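Local coordinates for uncharacterized protein DUF1470 (Jannaschia sp. CCS1, PDB 3H0N) that is of unknown function but, with its ABATE domain and treble-clef zinc finger, possibly acts as a transcription regulator, at residues Y7-L12 with L133-G138; L12-D17 with H42-D47; L18-T23 with D154-D159; C36-L41 with L55-V60. All blocks are in the same frame, centred on the assembly; numbering follows the deposited sequence. Where two conformers were deposited one is given.

Helix 10-22 is the common thread of three of the four contacts. At its start, interaction 1 closes the long loop from 7-12 to 133-138 on helix 121-138. The middle of the helix meets the end of helix 38-44 in interaction 2, a short loop lying within that of interaction 1. Its last turn holds the zinc-finger strand 156-158 in interaction 3, whose loop crosses those of both interactions 1 and 2. Interaction 4 joins 36-41 to 55-60, where helices 38-44 and 58-78 begin; it crosses interaction 2 and sits wholly within the spans of interactions 1 and 3. Together they tie the helices of the ABATE domain to one another and to the zinc finger.

Interaction 1: Y7-L12 with L133-G138; sequences YERTGL and LAREIG
The carbonyl oxygen E8 O is gripped by both terminal nitrogens of R135: NH1 at 2.8 Å and, weakly, NH2 at 3.2 Å. This clasp joins the turn leading into helix 10-22 to the end of helix 121-138 in the ABATE domain. E8 O lies at the guanidinium edge, close to its plane, although NH1 is tilted 33° from the carbonyl plane. R135 reaches out because its CG is anti to the backbone N (chi1 -167°); E131 holds NH2 in a salt bridge, and a water accepts from G11 N and, weakly, from NH2. With an alanine here, E8 O would probably lose both side-chain donors and E131 its cationic mate. Next to it, R9 NH1 makes a salt bridge with E136 OE2 at 2.9 Å, its hydrogen bond weak and bent, with the two flat groups 45° apart. R9 NH1 also lies 3.9 Å from R135 NH1, and the E136 carboxylate probably eases this pairing of like charges. E136 OE1 accepts from N141 and from a water that also accepts weakly from R9 NH1. Alongside E136, the branches of L12 divide: CD1 touches L133 CD2 at 3.8 Å, while CD2 lies 3.8 Å from E136 OE2.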
loop_
_atom_site.group_PDB
_atom_site.type_symbol
_atom_site.label_atom_id
_atom_site.label_comp_id
_atom_site.label_asym_id
_atom_site.label_seq_id
_atom_site.Cartn_x
_atom_site.Cartn_y
_atom_site.Cartn_z
ATOM N N TYR A 7 4.735 -2.521 -10.941
ATOM C CA TYR A 7 5.569 -2.118 -9.830
ATOM C C TYR A 7 4.851 -2.382 -8.517
ATOM O O TYR A 7 5.441 -2.810 -7.541
ATOM C CB TYR A 7 5.990 -0.617 -9.941
ATOM C CG TYR A 7 6.751 -0.141 -8.730
ATOM C CD1 TYR A 7 8.133 -0.333 -8.609
ATOM C CD2 TYR A 7 6.078 0.417 -7.675
ATOM C CE1 TYR A 7 8.804 0.075 -7.444
ATOM C CE2 TYR A 7 6.721 0.784 -6.514
ATOM C CZ TYR A 7 8.083 0.613 -6.399
ATOM O OH TYR A 7 8.750 0.942 -5.245
ATOM N N GLU A 8 3.580 -2.044 -8.472
ATOM C CA GLU A 8 2.787 -2.114 -7.257
ATOM C C GLU A 8 2.641 -3.519 -6.687
ATOM O O GLU A 8 2.413 -3.671 -5.484
ATOM C CB GLU A 8 1.376 -1.521 -7.514
ATOM C CG GLU A 8 1.389 -0.022 -7.668
ATOM C CD GLU A 8 1.870 0.486 -9.039
ATOM O OE1 GLU A 8 1.973 -0.283 -10.036
ATOM O OE2 GLU A 8 2.107 1.718 -9.129
ATOM N N ARG A 9 2.786 -4.535 -7.531
ATOM C CA ARG A 9 2.707 -5.932 -7.089
ATOM C C ARG A 9 4.077 -6.606 -7.068
ATOM O O ARG A 9 4.158 -7.847 -7.049
ATOM C CB ARG A 9 1.776 -6.745 -7.943
ATOM C CG ARG A 9 0.446 -6.168 -8.115
ATOM C CD ARG A 9 -0.280 -6.017 -6.841
ATOM N NE ARG A 9 -1.503 -5.270 -7.157
ATOM C CZ ARG A 9 -2.468 -4.952 -6.297
ATOM N NH1 ARG A 9 -2.412 -5.338 -5.024
ATOM N NH2 ARG A 9 -3.520 -4.262 -6.741
ATOM N N THR A 10 5.154 -5.841 -7.020
ATOM C CA THR A 10 6.504 -6.401 -6.942
ATOM C C THR A 10 6.681 -7.404 -5.801
ATOM O O THR A 10 7.248 -8.497 -5.995
ATOM C CB THR A 10 7.540 -5.268 -6.823
ATOM O OG1 THR A 10 7.500 -4.462 -8.018
ATOM C CG2 THR A 10 8.943 -5.846 -6.659
ATOM N N GLY A 11 6.267 -7.052 -4.590
ATOM C CA GLY A 11 6.484 -7.933 -3.461
ATOM C C GLY A 11 5.753 -9.241 -3.620
ATOM O O GLY A 11 6.298 -10.303 -3.335
ATOM N N LEU A 12 4.519 -9.155 -4.077
ATOM C CA LEU A 12 3.743 -10.378 -4.335
ATOM C C LEU A 12 4.393 -11.233 -5.398
ATOM O O LEU A 12 4.575 -12.475 -5.240
ATOM C CB LEU A 12 2.289 -10.024 -4.741
ATOM C CG LEU A 12 1.363 -11.173 -5.149
ATOM C CD1 LEU A 12 1.168 -12.143 -3.966
ATOM C CD2 LEU A 12 0.027 -10.613 -5.637
ATOM N N LEU A 133 2.834 -9.540 0.550
ATOM C CA LEU A 133 1.915 -10.581 1.029
ATOM C C LEU A 133 0.927 -10.037 2.038
ATOM O O LEU A 133 -0.272 -10.332 1.985
ATOM C CB LEU A 133 2.655 -11.780 1.602
ATOM C CG LEU A 133 3.498 -12.528 0.606
ATOM C CD1 LEU A 133 4.234 -13.655 1.339
ATOM C CD2 LEU A 133 2.729 -13.050 -0.585
ATOM N N ALA A 134 1.415 -9.229 2.976
ATOM C CA ALA A 134 0.546 -8.611 3.990
ATOM C C ALA A 134 -0.577 -7.793 3.351
ATOM O O ALA A 134 -1.720 -7.793 3.824
ATOM C CB ALA A 134 1.351 -7.764 5.001
ATOM N N ARG A 135 -0.229 -7.052 2.313
ATOM C CA ARG A 135 -1.207 -6.206 1.641
ATOM C C ARG A 135 -2.345 -7.004 1.061
ATOM O O ARG A 135 -3.509 -6.627 1.097
ATOM C CB ARG A 135 -0.519 -5.340 0.598
ATOM C CG ARG A 135 -1.416 -4.235 0.106
ATOM C CD ARG A 135 -0.923 -3.566 -1.131
ATOM N NE ARG A 135 0.506 -3.387 -1.200
ATOM C CZ ARG A 135 1.169 -3.337 -2.351
ATOM N NH1 ARG A 135 0.535 -3.349 -3.493
ATOM N NH2 ARG A 135 2.482 -3.250 -2.343
ATOM N N GLU A 136 -2.016 -8.161 0.479
ATOM C CA GLU A 136 -3.067 -8.999 -0.085
ATOM C C GLU A 136 -3.986 -9.616 0.976
ATOM O O GLU A 136 -5.169 -9.817 0.722
ATOM C CB GLU A 136 -2.480 -10.105 -0.968
ATOM C CG GLU A 136 -1.701 -9.616 -2.195
ATOM C CD GLU A 136 -2.427 -8.638 -3.069
ATOM O OE1 GLU A 136 -3.681 -8.658 -3.089
ATOM O OE2 GLU A 136 -1.720 -7.821 -3.726
ATOM N N ILE A 137 -3.451 -9.886 2.172
ATOM C CA ILE A 137 -4.276 -10.314 3.289
ATOM C C ILE A 137 -5.231 -9.155 3.658
ATOM O O ILE A 137 -6.427 -9.337 3.809
ATOM C CB ILE A 137 -3.414 -10.719 4.499
ATOM C CG1 ILE A 137 -2.519 -11.940 4.176
ATOM C CG2 ILE A 137 -4.270 -10.944 5.754
ATOM C CD1 ILE A 137 -1.445 -12.215 5.249
ATOM N N GLY A 138 -4.697 -7.936 3.757
ATOM C CA GLY A 138 -5.540 -6.782 4.045
ATOM C C GLY A 138 -6.587 -6.536 3.012
ATOM O O GLY A 138 -7.707 -6.069 3.327
HETATM O O HOH W 1 -4.643 -6.176 -3.835
HETATM O O HOH W 2 5.098 -4.547 -3.660
#

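Interaction 2: L12-D17 with H42-D47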
loop_
_atom_site.group_PDB
_atom_site.type_symbol
_atom_site.label_atom_id
_atom_site.label_comp_id
_atom_site.label_asym_id
_atom_site.label_seq_id
_atom_site.Cartn_x
_atom_site.Cartn_y
_atom_site.Cartn_z
ATOM N N LEU A 12 4.519 -9.155 -4.077
ATOM C CA LEU A 12 3.743 -10.378 -4.335
ATOM C C LEU A 12 4.393 -11.233 -5.398
ATOM O O LEU A 12 4.575 -12.475 -5.240
ATOM C CB LEU A 12 2.289 -10.024 -4.741
ATOM C CG LEU A 12 1.363 -11.173 -5.149
ATOM C CD1 LEU A 12 1.168 -12.143 -3.966
ATOM C CD2 LEU A 12 0.027 -10.613 -5.637
ATOM N N ARG A 13 4.781 -10.609 -6.507
ATOM C CA ARG A 13 5.347 -11.329 -7.636
ATOM C C ARG A 13 6.675 -11.977 -7.283
ATOM O O ARG A 13 6.898 -13.156 -7.582
ATOM C CB ARG A 13 5.563 -10.357 -8.795
ATOM C CG ARG A 13 6.214 -10.952 -10.020
ATOM C CD ARG A 13 6.368 -9.961 -11.155
ATOM N NE ARG A 13 7.196 -8.789 -10.893
ATOM C CZ ARG A 13 6.761 -7.544 -10.559
ATOM N NH1 ARG A 13 5.492 -7.242 -10.326
ATOM N NH2 ARG A 13 7.672 -6.590 -10.438
ATOM N N VAL A 14 7.558 -11.228 -6.646
ATOM C CA VAL A 14 8.859 -11.755 -6.289
ATOM C C VAL A 14 8.686 -12.866 -5.246
ATOM O O VAL A 14 9.383 -13.875 -5.288
ATOM C CB VAL A 14 9.785 -10.639 -5.804
ATOM C CG1 VAL A 14 11.064 -11.178 -5.156
ATOM C CG2 VAL A 14 10.178 -9.713 -6.961
ATOM N N SER A 15 7.744 -12.711 -4.317
ATOM C CA SER A 15 7.508 -13.754 -3.299
ATOM C C SER A 15 7.147 -15.087 -3.970
ATOM O O SER A 15 7.727 -16.126 -3.660
ATOM C CB SER A 15 6.336 -13.382 -2.381
ATOM O OG SER A 15 6.658 -12.316 -1.506
ATOM N N LEU A 16 6.211 -15.031 -4.903
ATOM C CA LEU A 16 5.771 -16.246 -5.624
ATOM C C LEU A 16 6.909 -16.849 -6.401
ATOM O O LEU A 16 7.146 -18.067 -6.345
ATOM C CB LEU A 16 4.606 -15.935 -6.567
ATOM C CG LEU A 16 3.328 -15.444 -5.873
ATOM C CD1 LEU A 16 2.394 -14.774 -6.911
ATOM C CD2 LEU A 16 2.574 -16.566 -5.146
ATOM N N ASP A 17 7.609 -16.018 -7.153
ATOM C CA ASP A 17 8.707 -16.485 -7.995
ATOM C C ASP A 17 9.868 -17.086 -7.160
ATOM O O ASP A 17 10.423 -18.116 -7.545
ATOM C CB ASP A 17 9.257 -15.351 -8.859
ATOM C CG ASP A 17 8.337 -14.966 -10.002
ATOM O OD1 ASP A 17 7.358 -15.688 -10.257
ATOM O OD2 ASP A 17 8.669 -13.940 -10.645
ATOM N N HIS A 42 19.663 -12.968 -10.298
ATOM C CA HIS A 42 19.711 -11.947 -11.334
ATOM C C HIS A 42 18.393 -11.854 -12.124
ATOM O O HIS A 42 17.911 -10.760 -12.431
ATOM C CB HIS A 42 20.888 -12.184 -12.274
ATOM C CG HIS A 42 22.194 -11.692 -11.723
ATOM N ND1 HIS A 42 22.709 -10.459 -12.051
ATOM C CD2 HIS A 42 23.072 -12.249 -10.858
ATOM C CE1 HIS A 42 23.860 -10.286 -11.424
ATOM N NE2 HIS A 42 24.096 -11.351 -10.678
ATOM N N ASP A 43 17.789 -12.991 -12.399
ATOM C CA ASP A 43 16.552 -12.979 -13.153
ATOM C C ASP A 43 15.363 -12.639 -12.254
ATOM O O ASP A 43 14.464 -11.914 -12.686
ATOM C CB ASP A 43 16.344 -14.316 -13.831
ATOM C CG ASP A 43 15.032 -14.389 -14.555
ATOM O OD1 ASP A 43 14.837 -13.606 -15.499
ATOM O OD2 ASP A 43 14.200 -15.209 -14.161
ATOM N N LEU A 44 15.371 -13.140 -11.012
ATOM C CA LEU A 44 14.338 -12.807 -10.044
ATOM C C LEU A 44 14.159 -11.305 -9.807
ATOM O O LEU A 44 13.032 -10.791 -9.727
ATOM C CB LEU A 44 14.628 -13.499 -8.713
ATOM C CG LEU A 44 13.627 -13.266 -7.580
ATOM C CD1 LEU A 44 12.284 -14.022 -7.870
ATOM C CD2 LEU A 44 14.196 -13.701 -6.243
ATOM N N LEU A 45 15.294 -10.610 -9.676
ATOM C CA LEU A 45 15.314 -9.213 -9.289
ATOM C C LEU A 45 15.588 -8.281 -10.465
ATOM O O LEU A 45 15.950 -7.130 -10.259
ATOM C CB LEU A 45 16.397 -8.979 -8.224
ATOM C CG LEU A 45 16.246 -9.871 -6.981
ATOM C CD1 LEU A 45 17.391 -9.608 -5.985
ATOM C CD2 LEU A 45 14.891 -9.708 -6.361
ATOM N N LYS A 46 15.401 -8.749 -11.703
ATOM C CA LYS A 46 15.757 -7.966 -12.911
ATOM C C LYS A 46 15.062 -6.604 -12.992
ATOM O O LYS A 46 15.566 -5.683 -13.624
ATOM C CB LYS A 46 15.432 -8.776 -14.173
ATOM C CG LYS A 46 13.923 -8.994 -14.397
ATOM C CD LYS A 46 13.646 -9.912 -15.594
ATOM C CE LYS A 46 12.168 -9.843 -15.994
ATOM N N ASP A 47 13.903 -6.445 -12.363
ATOM C CA ASP A 47 13.198 -5.152 -12.495
ATOM C C ASP A 47 13.883 -4.053 -11.685
ATOM O O ASP A 47 13.534 -2.881 -11.822
ATOM C CB ASP A 47 11.723 -5.287 -12.089
ATOM C CG ASP A 47 10.920 -6.171 -13.050
ATOM O OD1 ASP A 47 11.364 -6.377 -14.201
ATOM O OD2 ASP A 47 9.844 -6.659 -12.640
HETATM O O HOH W 3 9.788 -9.704 -11.316
HETATM O O HOH W 4 10.347 -11.709 -10.263
#
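L44 drives its CD1 methyl against D17 CB at 3.5 Å, the tightest apolar touch between 12-17 and 42-47. The same methyl rests near V14 O, and V14 CG1 meets L44 CG at 4.1 Å, the two side chains crossing at about a right angle. V14 CG1 also comes within reach of L45 CD2, so one valine methyl serves two successive leucines. L44 arrives here with its CG anti to the backbone N (chi1 -179°), which carries both methyls over to helix 10-22.

Charged groups flank this small hydrophobic patch. R13 NH2 forms a salt bridge with D47 OD2 at 3.1 Å, but the hydrogen bond is weak, bent to 127°, and the guanidinium and carboxylate planes are 56° apart. A water at the guanidinium edge accepts from R13 NE at 2.8 Å and gives a weak bond to D47 OD2, so the aspartate is held directly and through solvent. A second water donates to D17 OD2 and to L44 O, the latter at 2.9 Å.

Farther out, R13 NH1 donates to L4 O and S6 O, which probably does more than the weak D47 bond to position the guanidinium. W125 and F63, from two other helices, pack on L45. The whole is a helix-to-helix contact of the ABATE domain, made where helix 38-44 ends and L45 leaves the helical path.

Interaction 3: L18-T23 with D154-D159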
loop_
_atom_site.group_PDB
_atom_site.type_symbol
_atom_site.label_atom_id
_atom_site.label_comp_id
_atom_site.label_asym_id
_atom_site.label_seq_id
_atom_site.Cartn_x
_atom_site.Cartn_y
_atom_site.Cartn_z
ATOM N N LEU A 18 10.172 -16.446 -6.041
ATOM C CA LEU A 18 11.278 -16.891 -5.182
ATOM C C LEU A 18 10.915 -18.234 -4.560
ATOM O O LEU A 18 11.723 -19.172 -4.559
ATOM C CB LEU A 18 11.578 -15.826 -4.113
ATOM C CG LEU A 18 12.562 -16.300 -3.041
ATOM C CD1 LEU A 18 13.929 -16.710 -3.604
ATOM C CD2 LEU A 18 12.666 -15.179 -2.015
ATOM N N VAL A 19 9.705 -18.342 -4.036
ATOM C CA VAL A 19 9.264 -19.627 -3.469
ATOM C C VAL A 19 9.308 -20.702 -4.537
ATOM O O VAL A 19 9.743 -21.833 -4.279
ATOM C CB VAL A 19 7.866 -19.459 -2.857
ATOM C CG1 VAL A 19 7.160 -20.829 -2.645
ATOM C CG2 VAL A 19 7.975 -18.621 -1.559
ATOM N N ASN A 20 8.873 -20.390 -5.768
ATOM C CA ASN A 20 8.782 -21.410 -6.802
ATOM C C ASN A 20 10.151 -21.841 -7.302
ATOM O O ASN A 20 10.339 -22.986 -7.695
ATOM C CB ASN A 20 7.850 -20.962 -7.908
ATOM C CG ASN A 20 6.389 -21.120 -7.515
ATOM O OD1 ASN A 20 6.068 -21.948 -6.665
ATOM N ND2 ASN A 20 5.516 -20.327 -8.116
ATOM N N ILE A 21 11.148 -20.962 -7.236
ATOM C CA ILE A 21 12.516 -21.339 -7.544
ATOM C C ILE A 21 13.098 -22.217 -6.432
ATOM O O ILE A 21 13.618 -23.314 -6.684
ATOM C CB ILE A 21 13.422 -20.090 -7.695
ATOM C CG1 ILE A 21 13.016 -19.327 -8.937
ATOM C CG2 ILE A 21 14.909 -20.529 -7.775
ATOM C CD1 ILE A 21 13.523 -17.852 -8.947
ATOM N N ALA A 22 13.032 -21.749 -5.204
ATOM C CA ALA A 22 13.892 -22.267 -4.166
ATOM C C ALA A 22 13.290 -23.394 -3.357
ATOM O O ALA A 22 14.029 -24.182 -2.747
ATOM C CB ALA A 22 14.367 -21.139 -3.230
ATOM N N THR A 23 11.957 -23.488 -3.291
ATOM C CA THR A 23 11.333 -24.445 -2.361
ATOM C C THR A 23 11.372 -25.839 -2.963
ATOM O O THR A 23 10.865 -26.044 -4.058
ATOM C CB THR A 23 9.895 -24.083 -2.091
ATOM O OG1 THR A 23 9.860 -22.749 -1.571
ATOM C CG2 THR A 23 9.304 -25.017 -1.058
ATOM N N ASP A 154 3.764 -28.940 -6.805
ATOM C CA ASP A 154 3.321 -28.158 -5.638
ATOM C C ASP A 154 3.787 -26.720 -5.649
ATOM O O ASP A 154 3.913 -26.068 -4.604
ATOM C CB ASP A 154 3.654 -28.864 -4.334
ATOM C CG ASP A 154 5.115 -28.880 -4.014
ATOM O OD1 ASP A 154 5.965 -28.576 -4.845
ATOM O OD2 ASP A 154 5.414 -29.221 -2.850
ATOM N N ARG A 155 3.958 -26.202 -6.842
ATOM C CA ARG A 155 4.253 -24.791 -6.984
ATOM C C ARG A 155 3.047 -23.962 -6.554
ATOM O O ARG A 155 1.893 -24.377 -6.648
ATOM C CB ARG A 155 4.657 -24.450 -8.411
ATOM C CG ARG A 155 5.876 -25.158 -8.940
ATOM C CD ARG A 155 7.125 -24.981 -8.120
ATOM N NE ARG A 155 7.237 -25.951 -7.055
ATOM C CZ ARG A 155 8.186 -25.924 -6.110
ATOM N NH1 ARG A 155 9.131 -24.999 -6.090
ATOM N NH2 ARG A 155 8.225 -26.870 -5.169
ATOM N N VAL A 156 3.358 -22.766 -6.084
ATOM C CA VAL A 156 2.346 -21.830 -5.581
ATOM C C VAL A 156 1.935 -20.847 -6.677
ATOM O O VAL A 156 2.654 -20.596 -7.643
ATOM C CB VAL A 156 2.826 -21.054 -4.328
ATOM C CG1 VAL A 156 3.180 -22.021 -3.198
ATOM C CG2 VAL A 156 3.950 -20.095 -4.617
ATOM N N TYR A 157 0.748 -20.273 -6.484
ATOM C CA TYR A 157 0.274 -19.254 -7.409
ATOM C C TYR A 157 -0.684 -18.336 -6.695
ATOM O O TYR A 157 -1.234 -18.659 -5.645
ATOM C CB TYR A 157 -0.360 -19.893 -8.673
ATOM C CG TYR A 157 -1.615 -20.659 -8.422
ATOM C CD1 TYR A 157 -1.550 -21.999 -7.998
ATOM C CD2 TYR A 157 -2.880 -20.102 -8.576
ATOM C CE1 TYR A 157 -2.696 -22.710 -7.750
ATOM C CE2 TYR A 157 -4.024 -20.829 -8.359
ATOM C CZ TYR A 157 -3.930 -22.124 -7.892
ATOM O OH TYR A 157 -5.072 -22.860 -7.645
ATOM N N PHE A 158 -0.842 -17.146 -7.271
ATOM C CA PHE A 158 -1.860 -16.199 -6.837
ATOM C C PHE A 158 -2.813 -16.033 -8.012
ATOM O O PHE A 158 -2.420 -15.653 -9.108
ATOM C CB PHE A 158 -1.262 -14.852 -6.437
ATOM C CG PHE A 158 -2.276 -13.868 -5.954
ATOM C CD1 PHE A 158 -2.913 -13.058 -6.859
ATOM C CD2 PHE A 158 -2.638 -13.775 -4.630
ATOM C CE1 PHE A 158 -3.916 -12.156 -6.443
ATOM C CE2 PHE A 158 -3.580 -12.869 -4.200
ATOM C CZ PHE A 158 -4.226 -12.063 -5.130
ATOM N N ASP A 159 -4.063 -16.395 -7.793
ATOM C CA ASP A 159 -5.109 -16.379 -8.821
ATOM C C ASP A 159 -5.513 -14.944 -9.150
ATOM O O ASP A 159 -6.051 -14.211 -8.293
ATOM C CB ASP A 159 -6.328 -17.150 -8.299
ATOM C CG ASP A 159 -7.432 -17.329 -9.333
ATOM O OD1 ASP A 159 -7.386 -16.735 -10.435
ATOM O OD2 ASP A 159 -8.371 -18.101 -8.981
#
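N20 turns its CG anti to its own carbonyl carbon (chi1 -78°), and R155 folds back through bends at chi2 and chi3, the latter 87°, so that the two side chains slide past each other in opposite directions. The N20 amide then meets the backbone of V156 with both its ends. OD1 accepts from V156 N at 2.9 Å, in the carbonyl plane and on a lone pair, while ND2 gives an almost straight bond (173°) to V156 O, also 2.9 Å. This pair fixes the amide's rotation and satisfies both polar backbone atoms of V156 from the helix side.

The folded arginine works at the last turn of the helix. R155 NH1 donates to N20 O at 2.8 Å, approaching above the carbonyl plane, and to T23 O at 2.9 Å, this time within it. R155 NH2 adds a second bond to T23 O at 3.0 Å, so two nitrogens close end-on upon one oxygen. On the guanidinium edge, D154 OD1 takes another NH2 hydrogen in a salt bridge of 2.9 Å, and R155 NE reaches S26 O. Five bonds thus fix the orientation of the guanidinium and probably balance its buried charge. Beside them V19 CG1 touches V156 CG2 at 3.8 Å.

Strand 156-158 belongs to the treble-clef zinc finger, two residues intervening after the zinc ligand C153. R155 and Y157, flanking V156, make backbone bonds with C148, just past strand 145-147, and G146 within it, leaving V156 to face helix 10-22, whose V19 also leans on L70 and H71 of helix 58-78.

Interaction 4: C36-L41 with L55-V60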
loop_
_atom_site.group_PDB
_atom_site.type_symbol
_atom_site.label_atom_id
_atom_site.label_comp_id
_atom_site.label_asym_id
_atom_site.label_seq_id
_atom_site.Cartn_x
_atom_site.Cartn_y
_atom_site.Cartn_z
ATOM N N CYS A 36 18.863 -22.226 -4.775
ATOM C CA CYS A 36 19.107 -21.338 -5.884
ATOM C C CYS A 36 20.569 -21.022 -6.050
ATOM O O CYS A 36 21.398 -21.329 -5.202
ATOM C CB CYS A 36 18.276 -20.071 -5.859
ATOM S SG CYS A 36 18.752 -18.788 -4.769
ATOM N N VAL A 37 20.856 -20.443 -7.198
ATOM C CA VAL A 37 22.179 -19.937 -7.525
ATOM C C VAL A 37 22.050 -18.458 -7.892
ATOM O O VAL A 37 20.945 -17.895 -8.105
ATOM C CB VAL A 37 22.808 -20.745 -8.709
ATOM C CG1 VAL A 37 23.119 -22.176 -8.292
ATOM C CG2 VAL A 37 21.886 -20.735 -9.954
ATOM N N ILE A 38 23.182 -17.777 -7.956
ATOM C CA ILE A 38 23.136 -16.333 -8.183
ATOM C C ILE A 38 22.440 -15.973 -9.498
ATOM O O ILE A 38 21.760 -14.927 -9.588
ATOM C CB ILE A 38 24.522 -15.642 -8.082
ATOM C CG1 ILE A 38 24.331 -14.190 -7.625
ATOM C CG2 ILE A 38 25.261 -15.713 -9.406
ATOM C CD1 ILE A 38 25.540 -13.277 -7.815
ATOM N N GLU A 39 22.545 -16.824 -10.519
ATOM C CA GLU A 39 21.831 -16.554 -11.780
ATOM C C GLU A 39 20.300 -16.456 -11.607
ATOM O O GLU A 39 19.632 -15.654 -12.279
ATOM C CB GLU A 39 22.154 -17.641 -12.818
ATOM C CG GLU A 39 23.579 -17.589 -13.360
ATOM C CD GLU A 39 24.624 -18.297 -12.491
ATOM O OE1 GLU A 39 24.304 -18.864 -11.427
ATOM O OE2 GLU A 39 25.811 -18.275 -12.894
ATOM N N ASP A 40 19.748 -17.260 -10.693
ATOM C CA ASP A 40 18.334 -17.232 -10.379
ATOM C C ASP A 40 17.975 -15.887 -9.774
ATOM O O ASP A 40 16.911 -15.326 -10.060
ATOM C CB ASP A 40 17.937 -18.309 -9.360
ATOM C CG ASP A 40 18.137 -19.733 -9.861
ATOM O OD1 ASP A 40 17.845 -20.001 -11.039
ATOM O OD2 ASP A 40 18.569 -20.576 -9.070
ATOM N N LEU A 41 18.876 -15.351 -8.953
ATOM C CA LEU A 41 18.628 -14.047 -8.347
ATOM C C LEU A 41 18.726 -12.895 -9.349
ATOM O O LEU A 41 17.925 -11.937 -9.290
ATOM C CB LEU A 41 19.562 -13.831 -7.164
ATOM C CG LEU A 41 19.475 -14.915 -6.071
ATOM C CD1 LEU A 41 20.465 -14.542 -4.947
ATOM C CD2 LEU A 41 18.045 -15.055 -5.560
ATOM N N LEU A 55 24.319 -7.697 -6.375
ATOM C CA LEU A 55 24.184 -9.098 -6.015
ATOM C C LEU A 55 25.549 -9.806 -5.964
ATOM O O LEU A 55 26.403 -9.625 -6.819
ATOM C CB LEU A 55 23.306 -9.812 -7.062
ATOM C CG LEU A 55 21.821 -9.817 -6.768
ATOM C CD1 LEU A 55 21.013 -10.318 -8.033
ATOM C CD2 LEU A 55 21.510 -10.676 -5.546
ATOM N N GLY A 56 25.701 -10.683 -4.980
ATOM C CA GLY A 56 26.835 -11.574 -4.867
ATOM C C GLY A 56 26.396 -12.944 -4.368
ATOM O O GLY A 56 25.277 -13.107 -3.910
ATOM N N ASP A 57 27.333 -13.899 -4.409
ATOM C CA ASP A 57 27.026 -15.270 -3.971
ATOM C C ASP A 57 26.651 -15.292 -2.499
ATOM O O ASP A 57 25.935 -16.196 -2.049
ATOM C CB ASP A 57 28.166 -16.244 -4.227
ATOM C CG ASP A 57 28.306 -16.633 -5.694
ATOM O OD1 ASP A 57 27.442 -16.316 -6.523
ATOM O OD2 ASP A 57 29.306 -17.305 -6.013
ATOM N N ASP A 58 27.093 -14.307 -1.728
ATOM C CA ASP A 58 26.722 -14.222 -0.302
ATOM C C ASP A 58 25.220 -14.015 -0.069
ATOM O O ASP A 58 24.709 -14.313 1.010
ATOM C CB ASP A 58 27.502 -13.126 0.406
ATOM C CG ASP A 58 27.378 -11.756 -0.279
ATOM O OD1 ASP A 58 27.723 -11.646 -1.481
ATOM O OD2 ASP A 58 27.012 -10.803 0.431
ATOM N N HIS A 59 24.492 -13.571 -1.089
ATOM C CA HIS A 59 23.063 -13.364 -0.960
ATOM C C HIS A 59 22.251 -14.615 -1.149
ATOM O O HIS A 59 21.056 -14.655 -0.786
ATOM C CB HIS A 59 22.593 -12.308 -1.965
ATOM C CG HIS A 59 23.204 -10.982 -1.696
ATOM N ND1 HIS A 59 23.921 -10.270 -2.640
ATOM C CD2 HIS A 59 23.274 -10.280 -0.550
ATOM C CE1 HIS A 59 24.379 -9.163 -2.072
ATOM N NE2 HIS A 59 24.008 -9.146 -0.802
ATOM N N VAL A 60 22.840 -15.668 -1.712
ATOM C CA VAL A 60 22.074 -16.874 -2.007
ATOM C C VAL A 60 21.472 -17.458 -0.712
ATOM O O VAL A 60 20.262 -17.717 -0.670
ATOM C CB VAL A 60 22.952 -17.911 -2.709
ATOM C CG1 VAL A 60 22.258 -19.300 -2.726
ATOM C CG2 VAL A 60 23.298 -17.420 -4.131
HETATM O O HOH W 5 25.712 -18.912 -7.107
#
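L55 fits its forked end onto L41, bringing the loop before helix 58-78 against the first turn of helix 38-44 in the helical ABATE domain. From the base of the leucine outward, CB faces I38 CD1 at 4.2 Å in one of the two isoleucine conformers. Beyond CG the branches part: CD1 lies against the L41 backbone, 3.7 Å from its carbonyl carbon C, and CD2 touches L41 CB at 4.0 Å. The two leucines cross at about a right angle. L55 CD1 also reaches H42 and L45, farther along from L41. Shortened to an alanine, the L55 side chain would probably leave L41 CB and the backbone beside it without their cover, opening a gap next to helix 38-44.

L41 CD1 in turn points at the start of helix 58-78, meeting V60 CG2 at 4.1 Å. V60 splits its own methyls: CG1 presses on C36 O at 3.3 Å and CG2 on the backbone around I38. Local bonds probably steady the approach to each helix. G56 N donates to H59 ND1, tilted from the ring plane, and V37 N donates to D40 OD2, binding the N-cap residue back to the first turn. At exposed D57 a water bridges the segments, accepting from I38 N at 2.9 Å and donating to D57 OD1 at 3.2 Å.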